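Local coordinates for protein cystalysin (Treponema denticola, PDB 1C7N) that belongs to the class I and II aminotransferase family of pyridoxal-phosphate enzymes and holds pyridoxal-5'-phosphate in a pocket of the chain, at residues A[320-323]-A[327-330]; A[341-346]-A[354-359]. All coordinates share one frame; numbering follows the deposited sequence.

Interaction 1 of 2, residues A[320-323]-A[327-330]; sequences PLIE and LQWI
Gln328, on strand 327-330, reaches across to the main chain of Pro320, and its side chain is worth following outward. CB leaves the strand neither directly at 320-323 nor away from it; with CG anti to the backbone N (chi1 -172°) and the chain extended beyond, the tip swings over to the loop. Gln328 CG rests against Ile322 CG2 and lies 3.8 Å from Pro320 O. CD lies beside that same oxygen, and NE2 bonds to it: the hydrogen bond from Gln328 NE2 to Pro320 O is 3.1 Å long and nearly straight, 165° at the hydrogen. The oxygen lies close to the amide plane of the glutamine, whereas NE2 stands well above the carbonyl plane, 62° out of it. NE2 also bonds to O of Gln303 on helix 289-313, so two carbonyls fix the rotation of the amide. Pro320 O takes a second bond from a water at 2.8 Å, which also donates to Trp329 O, again at 2.8 Å, and so bridges the two backbones. Ile322 fills the other end: CG2 lies 3.9 Å from Gln328 CA, and CD1 leans on Leu327 O at 3.7 Å. The Trp329 ring leads away to stack with Phe367, and its NE1 hydrogen-bonds to the hydroxyl of Tyr149. Here the chain turns after 320-323 and strand 327-331 runs back alongside it, as an outer strand of the three-stranded antiparallel sheet in the small domain of a fold type I pyridoxal-phosphate enzyme, with the Leu327 side chain about 5 Å from pyridoxal-5'-phosphate.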
loop_
_atom_site.group_PDB
_atom_site.type_symbol
_atom_site.label_atom_id
_atom_site.label_comp_id
_atom_site.label_asym_id
_atom_site.label_seq_id
_atom_site.Cartn_x
_atom_site.Cartn_y
_atom_site.Cartn_z
ATOM N N PRO A 320 31.862 8.659 -15.579
ATOM C CA PRO A 320 32.552 8.982 -14.325
ATOM C C PRO A 320 32.034 8.149 -13.157
ATOM O O PRO A 320 30.873 7.733 -13.144
ATOM C CB PRO A 320 32.242 10.468 -14.128
ATOM C CG PRO A 320 31.921 10.959 -15.515
ATOM C CD PRO A 320 31.132 9.830 -16.091
ATOM N N LEU A 321 32.888 7.914 -12.168
ATOM C CA LEU A 321 32.463 7.160 -10.997
ATOM C C LEU A 321 31.425 8.002 -10.268
ATOM O O LEU A 321 31.425 9.226 -10.376
ATOM C CB LEU A 321 33.654 6.886 -10.070
ATOM C CG LEU A 321 34.829 6.110 -10.674
ATOM C CD1 LEU A 321 35.821 5.770 -9.568
ATOM C CD2 LEU A 321 34.334 4.832 -11.349
ATOM N N ILE A 322 30.532 7.352 -9.532
ATOM C CA ILE A 322 29.503 8.064 -8.786
ATOM C C ILE A 322 29.836 8.021 -7.298
ATOM O O ILE A 322 30.676 7.235 -6.868
ATOM C CB ILE A 322 28.126 7.429 -9.014
ATOM C CG1 ILE A 322 28.187 5.938 -8.671
ATOM C CG2 ILE A 322 27.687 7.643 -10.468
ATOM C CD1 ILE A 322 26.877 5.212 -8.868
ATOM N N GLU A 323 29.171 8.863 -6.516
ATOM C CA GLU A 323 29.414 8.915 -5.079
ATOM C C GLU A 323 28.393 8.075 -4.303
ATOM O O GLU A 323 28.703 7.526 -3.239
ATOM C CB GLU A 323 29.363 10.370 -4.602
ATOM C CG GLU A 323 30.111 11.341 -5.514
ATOM C CD GLU A 323 30.141 12.766 -4.978
ATOM O OE1 GLU A 323 29.148 13.198 -4.354
ATOM O OE2 GLU A 323 31.157 13.460 -5.199
ATOM N N LEU A 327 23.201 3.822 -9.570
ATOM C CA LEU A 327 22.810 4.327 -10.887
ATOM C C LEU A 327 23.881 5.281 -11.443
ATOM O O LEU A 327 24.062 6.389 -10.940
ATOM C CB LEU A 327 21.463 5.042 -10.759
ATOM C CG LEU A 327 20.359 4.196 -10.099
ATOM C CD1 LEU A 327 19.167 5.062 -9.715
ATOM C CD2 LEU A 327 19.926 3.103 -11.063
ATOM N N GLN A 328 24.582 4.844 -12.486
ATOM C CA GLN A 328 25.662 5.629 -13.083
ATOM C C GLN A 328 25.197 6.504 -14.248
ATOM O O GLN A 328 24.373 6.090 -15.059
ATOM C CB GLN A 328 26.786 4.675 -13.518
ATOM C CG GLN A 328 28.077 5.334 -13.990
ATOM C CD GLN A 328 29.221 4.330 -14.069
ATOM O OE1 GLN A 328 28.990 3.132 -14.205
ATOM N NE2 GLN A 328 30.460 4.820 -13.996
ATOM N N TRP A 329 25.742 7.713 -14.318
ATOM C CA TRP A 329 25.369 8.705 -15.328
ATOM C C TRP A 329 26.404 8.730 -16.449
ATOM O O TRP A 329 27.519 9.207 -16.252
ATOM C CB TRP A 329 25.285 10.076 -14.643
ATOM C CG TRP A 329 24.467 11.153 -15.328
ATOM C CD1 TRP A 329 24.859 12.443 -15.554
ATOM C CD2 TRP A 329 23.087 11.080 -15.735
ATOM N NE1 TRP A 329 23.814 13.178 -16.062
ATOM C CE2 TRP A 329 22.717 12.371 -16.184
ATOM C CE3 TRP A 329 22.130 10.057 -15.757
ATOM C CZ2 TRP A 329 21.428 12.662 -16.651
ATOM C CZ3 TRP A 329 20.851 10.348 -16.220
ATOM C CH2 TRP A 329 20.512 11.642 -16.660
ATOM N N ILE A 330 26.023 8.224 -17.618
ATOM C CA ILE A 330 26.925 8.166 -18.763
ATOM C C ILE A 330 26.651 9.271 -19.774
ATOM O O ILE A 330 25.537 9.415 -20.272
ATOM C CB ILE A 330 26.817 6.808 -19.479
ATOM C CG1 ILE A 330 26.977 5.671 -18.464
ATOM C CG2 ILE A 330 27.910 6.692 -20.537
ATOM C CD1 ILE A 330 26.668 4.312 -19.018
HETATM O O HOH W 1 28.434 9.042 -13.608
#

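Interaction 2 of 2, residues A[341-346]-A[354-359]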
loop_
_atom_site.group_PDB
_atom_site.type_symbol
_atom_site.label_atom_id
_atom_site.label_comp_id
_atom_site.label_asym_id
_atom_site.label_seq_id
_atom_site.Cartn_x
_atom_site.Cartn_y
_atom_site.Cartn_z
ATOM N N ALA A 341 16.892 9.737 -31.110
ATOM C CA ALA A 341 17.734 8.859 -31.912
ATOM C C ALA A 341 18.551 7.933 -31.006
ATOM O O ALA A 341 18.740 6.756 -31.321
ATOM C CB ALA A 341 18.674 9.692 -32.802
ATOM N N MET A 342 19.041 8.473 -29.892
ATOM C CA MET A 342 19.837 7.695 -28.945
ATOM C C MET A 342 19.011 6.535 -28.414
ATOM O O MET A 342 19.439 5.380 -28.442
ATOM C CB MET A 342 20.286 8.571 -27.767
ATOM C CG MET A 342 21.377 9.582 -28.106
ATOM S SD MET A 342 21.798 10.630 -26.689
ATOM C CE MET A 342 22.484 9.379 -25.576
ATOM N N GLU A 343 17.819 6.868 -27.934
ATOM C CA GLU A 343 16.882 5.903 -27.380
ATOM C C GLU A 343 16.616 4.778 -28.375
ATOM O O GLU A 343 16.646 3.600 -28.026
ATOM C CB GLU A 343 15.585 6.629 -27.038
ATOM C CG GLU A 343 14.487 5.770 -26.461
ATOM C CD GLU A 343 13.311 6.614 -26.038
ATOM O OE1 GLU A 343 12.691 7.249 -26.916
ATOM O OE2 GLU A 343 13.017 6.658 -24.828
ATOM N N GLU A 344 16.350 5.163 -29.616
ATOM C CA GLU A 344 16.079 4.220 -30.688
ATOM C C GLU A 344 17.271 3.294 -30.890
ATOM O O GLU A 344 17.117 2.080 -31.020
ATOM C CB GLU A 344 15.793 4.994 -31.977
ATOM C CG GLU A 344 15.672 4.152 -33.235
ATOM C CD GLU A 344 14.544 3.143 -33.169
ATOM O OE1 GLU A 344 13.462 3.483 -32.639
ATOM O OE2 GLU A 344 14.735 2.011 -33.667
ATOM N N PHE A 345 18.461 3.885 -30.917
ATOM C CA PHE A 345 19.693 3.131 -31.114
ATOM C C PHE A 345 19.961 2.145 -29.984
ATOM O O PHE A 345 20.269 0.982 -30.229
ATOM C CB PHE A 345 20.881 4.090 -31.230
ATOM C CG PHE A 345 22.208 3.402 -31.352
ATOM C CD1 PHE A 345 22.597 2.820 -32.552
ATOM C CD2 PHE A 345 23.071 3.330 -30.258
ATOM C CE1 PHE A 345 23.822 2.175 -32.666
ATOM C CE2 PHE A 345 24.300 2.686 -30.361
ATOM C CZ PHE A 345 24.676 2.106 -31.568
ATOM N N MET A 346 19.861 2.614 -28.749
ATOM C CA MET A 346 20.123 1.751 -27.604
ATOM C C MET A 346 19.185 0.552 -27.559
ATOM O O MET A 346 19.625 -0.583 -27.370
ATOM C CB MET A 346 20.008 2.543 -26.299
ATOM C CG MET A 346 21.027 3.665 -26.152
ATOM S SD MET A 346 22.732 3.104 -26.334
ATOM C CE MET A 346 23.568 4.672 -26.539
ATOM N N PHE A 354 18.684 1.344 -20.981
ATOM C CA PHE A 354 19.040 2.282 -19.927
ATOM C C PHE A 354 17.780 3.033 -19.552
ATOM O O PHE A 354 16.691 2.759 -20.057
ATOM C CB PHE A 354 20.037 3.335 -20.434
ATOM C CG PHE A 354 21.374 2.789 -20.871
ATOM C CD1 PHE A 354 22.130 1.984 -20.028
ATOM C CD2 PHE A 354 21.918 3.174 -22.098
ATOM C CE1 PHE A 354 23.415 1.575 -20.391
ATOM C CE2 PHE A 354 23.204 2.772 -22.471
ATOM C CZ PHE A 354 23.954 1.972 -21.616
ATOM N N ASP A 355 17.931 3.973 -18.635
ATOM C CA ASP A 355 16.832 4.844 -18.300
ATOM C C ASP A 355 17.354 6.065 -19.048
ATOM O O ASP A 355 18.298 6.722 -18.604
ATOM C CB ASP A 355 16.741 5.072 -16.796
ATOM C CG ASP A 355 15.468 4.482 -16.208
ATOM O OD1 ASP A 355 15.069 3.386 -16.659
ATOM O OD2 ASP A 355 14.866 5.104 -15.305
ATOM N N GLU A 356 16.781 6.323 -20.222
ATOM C CA GLU A 356 17.224 7.431 -21.062
ATOM C C GLU A 356 17.329 8.722 -20.272
ATOM O O GLU A 356 16.401 9.115 -19.568
ATOM C CB GLU A 356 16.290 7.595 -22.266
ATOM C CG GLU A 356 16.179 6.332 -23.126
ATOM C CD GLU A 356 17.469 5.973 -23.854
ATOM O OE1 GLU A 356 17.745 4.769 -24.016
ATOM O OE2 GLU A 356 18.204 6.886 -24.279
ATOM N N GLY A 357 18.480 9.379 -20.401
ATOM C CA GLY A 357 18.735 10.607 -19.673
ATOM C C GLY A 357 17.671 11.680 -19.720
ATOM O O GLY A 357 17.389 12.312 -18.701
ATOM N N TYR A 358 17.059 11.880 -20.884
ATOM C CA TYR A 358 16.056 12.931 -21.035
ATOM C C TYR A 358 14.815 12.820 -20.156
ATOM O O TYR A 358 14.143 13.824 -19.905
ATOM C CB TYR A 358 15.639 13.056 -22.510
ATOM C CG TYR A 358 14.671 12.004 -23.012
ATOM C CD1 TYR A 358 13.296 12.225 -22.975
ATOM C CD2 TYR A 358 15.129 10.798 -23.541
ATOM C CE1 TYR A 358 12.398 11.275 -23.458
ATOM C CE2 TYR A 358 14.241 9.836 -24.024
ATOM C CZ TYR A 358 12.875 10.084 -23.981
ATOM O OH TYR A 358 11.985 9.162 -24.478
ATOM N N ILE A 359 14.502 11.621 -19.674
ATOM C CA ILE A 359 13.314 11.469 -18.842
ATOM C C ILE A 359 13.468 12.149 -17.484
ATOM O O ILE A 359 12.483 12.351 -16.772
ATOM C CB ILE A 359 12.948 9.981 -18.626
ATOM C CG1 ILE A 359 13.952 9.311 -17.684
ATOM C CG2 ILE A 359 12.911 9.267 -19.965
ATOM C CD1 ILE A 359 13.621 7.858 -17.375
#
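In the split beta-alpha-beta unit of the C-terminal part of the chain, helix 339-350 packs against strand 355-356 and the 3-10 turn after it, with Glu343 meeting Tyr358 and Glu356, and Met346 meeting Phe354. The unit is split because strand 367-371 lies between the two parallel strands that the helix connects. Glu343 has CG anti to its own N (chi1 179°) and an extended chain, which carries the carboxylate out to the tyrosine. Tyr358 OH donates to Glu343 OE2 at 2.7 Å, arriving on the syn side but 29° out of the carboxylate plane. Carboxylate and ring stand at a steep angle, with OE2 at the ring edge. Lys340 forms a salt bridge with the other oxygen, OE1, so both ends of this carboxylate have a partner. Glu356 instead bends at chi2 and brings its carboxylate against the helix backbone at Glu343: its OE2 lies 3.5 Å from Glu343 CA, and its OE1 is 3.9 Å from Met346 CB. Where the two glutamates pass, Glu343 CG and Glu356 CG are 3.8 Å apart. Glu356 is buried, and its OE2 comes close to OE1 of Glu368 on strand 367-371; this pairing of acids would probably favour a proton on one of the two. One helical turn on from Glu343, Met346 makes a Met-aromatic contact with Phe354. Its SD approaches the ring obliquely, 5.1 Å from the centroid, and the nearest ring atom is Phe354 CE2, 3.9 Å from Met346 SD.

Overall arrangement
The two contacts follow each other along the chain: interaction 1 closes on strand 327-331 before helix 339-350 opens interaction 2. Their centres are 16 Å apart, and both reach one antiparallel sheet, where strand 367-371 separates the outer strands 327-331 and 355-356. They nevertheless touch, since Trp329 CH2 of the first packs 3.6 Å from Gly357 CA of the second. Interaction 1 lies nearer the centre of the chain and borders the pyridoxal-5'-phosphate pocket through Leu327; interaction 2 sits farther out, where the helix lies against the sheet. Together they span one small sheet, from the strand near pyridoxal-5'-phosphate to the crossover helix 339-350.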